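Local coordinates for major royal jelly protein 1 (Apis mellifera, PDB 5YYL) that is the most abundant protein of royal jelly, probably nourishes developing honeybee larvae, and binds the sterol 24-methylenecholesterol, at residues E58-Y61 with K62-Y65. Numbering follows the deposited sequence.
Sequences EYDY and KNNY
D60 and K62 meet in an Asx turn built on a type I beta turn, D60 to N63, in the loop joining helix 47-56 to strand 65-72 of the beta-propeller. D60 OD1 takes the backbone N of K62 at 2.9 Å, the N-H arriving from above the carboxylate plane, 40° out of it. The same oxygen receives K62 NZ at 3.0 Å on its syn side, next to OD2, making a salt bridge. With chi1 of D60 at -172°, the carboxylate lies beside its own carbonyl carbon and reaches over the turn. The lysine chain is straight at chi2, then bends at chi3 (-100°) and chi4, which folds NZ back to the acid. Two N-H donors on OD1 would be expected to favour the charged carboxylate. Within the same turn, N63 N closes it weakly on D60 O, 3.3 Å away. K62 CG rests over one face of the Y61 ring in a CH-pi contact, 3.9 Å from the centroid; F395 meets that ring edge-to-face. Farther out, residues 84-85 bond to the turn: D60 and G85 pair through their backbones, and N63 ND2 donates to N84 O. N64 spans two neighbours, its OD1 bonded to Y42 OH and its ND2 to G85 O.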
loop_
_atom_site.group_PDB
_atom_site.type_symbol
_atom_site.label_atom_id
_atom_site.label_comp_id
_atom_site.label_asym_id
_atom_site.label_seq_id
_atom_site.Cartn_x
_atom_site.Cartn_y
_atom_site.Cartn_z
ATOM N N GLU A 58 48.430 18.013 -6.492
ATOM C CA GLU A 58 47.077 18.170 -7.037
ATOM C C GLU A 58 46.021 18.340 -5.937
ATOM O O GLU A 58 44.997 18.950 -6.204
ATOM C CB GLU A 58 46.698 16.947 -7.900
ATOM N N TYR A 59 46.275 17.797 -4.736
ATOM C CA TYR A 59 45.319 17.847 -3.621
ATOM C C TYR A 59 45.975 18.066 -2.241
ATOM O O TYR A 59 46.433 17.125 -1.610
ATOM C CB TYR A 59 44.447 16.569 -3.608
ATOM C CG TYR A 59 43.719 16.352 -2.292
ATOM C CD1 TYR A 59 42.800 17.287 -1.810
ATOM C CD2 TYR A 59 43.993 15.242 -1.496
ATOM C CE1 TYR A 59 42.161 17.105 -0.591
ATOM C CE2 TYR A 59 43.355 15.055 -0.278
ATOM C CZ TYR A 59 42.438 15.989 0.171
ATOM O OH TYR A 59 41.807 15.806 1.375
ATOM N N ASP A 60 45.987 19.316 -1.789
ATOM C CA ASP A 60 46.307 19.685 -0.408
ATOM C C ASP A 60 44.981 20.038 0.257
ATOM O O ASP A 60 44.255 20.928 -0.206
ATOM C CB ASP A 60 47.260 20.893 -0.353
ATOM C CG ASP A 60 47.771 21.200 1.074
ATOM O OD1 ASP A 60 47.112 20.859 2.082
ATOM O OD2 ASP A 60 48.855 21.809 1.187
ATOM N N TYR A 61 44.680 19.337 1.343
ATOM C CA TYR A 61 43.437 19.538 2.088
ATOM C C TYR A 61 43.333 20.930 2.734
ATOM O O TYR A 61 42.229 21.439 2.932
ATOM C CB TYR A 61 43.257 18.433 3.144
ATOM C CG TYR A 61 44.075 18.585 4.420
ATOM C CD1 TYR A 61 43.517 19.183 5.555
ATOM C CD2 TYR A 61 45.384 18.098 4.511
ATOM C CE1 TYR A 61 44.237 19.312 6.737
ATOM C CE2 TYR A 61 46.115 18.222 5.693
ATOM C CZ TYR A 61 45.540 18.827 6.812
ATOM O OH TYR A 61 46.254 18.965 7.999
ATOM N N LYS A 62 44.474 21.537 3.053
ATOM C CA LYS A 62 44.500 22.861 3.690
ATOM C C LYS A 62 44.097 24.017 2.763
ATOM O O LYS A 62 43.867 25.124 3.244
ATOM C CB LYS A 62 45.889 23.145 4.298
ATOM C CG LYS A 62 46.224 22.313 5.533
ATOM C CD LYS A 62 47.543 22.727 6.192
ATOM C CE LYS A 62 48.706 21.813 5.821
ATOM N NZ LYS A 62 48.931 21.698 4.348
ATOM N N ASN A 63 44.015 23.776 1.454
ATOM C CA ASN A 63 43.690 24.826 0.481
ATOM C C ASN A 63 42.332 24.652 -0.203
ATOM O O ASN A 63 42.111 25.216 -1.277
ATOM C CB ASN A 63 44.783 24.892 -0.603
ATOM C CG ASN A 63 46.185 25.027 -0.035
ATOM O OD1 ASN A 63 46.391 25.458 1.109
ATOM N ND2 ASN A 63 47.164 24.660 -0.846
ATOM N N ASN A 64 41.421 23.891 0.401
ATOM C CA ASN A 64 40.111 23.655 -0.206
ATOM C C ASN A 64 39.053 24.461 0.522
ATOM O O ASN A 64 38.781 24.225 1.699
ATOM C CB ASN A 64 39.780 22.170 -0.233
ATOM C CG ASN A 64 40.536 21.440 -1.327
ATOM O OD1 ASN A 64 39.972 21.063 -2.354
ATOM N ND2 ASN A 64 41.836 21.278 -1.126
ATOM N N TYR A 65 38.502 25.443 -0.184
ATOM C CA TYR A 65 37.556 26.399 0.375
ATOM C C TYR A 65 36.324 26.431 -0.523
ATOM O O TYR A 65 36.448 26.586 -1.756
ATOM C CB TYR A 65 38.160 27.799 0.456
ATOM C CG TYR A 65 39.541 27.852 1.075
ATOM C CD1 TYR A 65 39.730 27.608 2.441
ATOM C CD2 TYR A 65 40.672 28.145 0.290
ATOM C CE1 TYR A 65 40.996 27.657 3.008
ATOM C CE2 TYR A 65 41.941 28.197 0.851
ATOM C CZ TYR A 65 42.099 27.948 2.205
ATOM O OH TYR A 65 43.365 27.994 2.756
#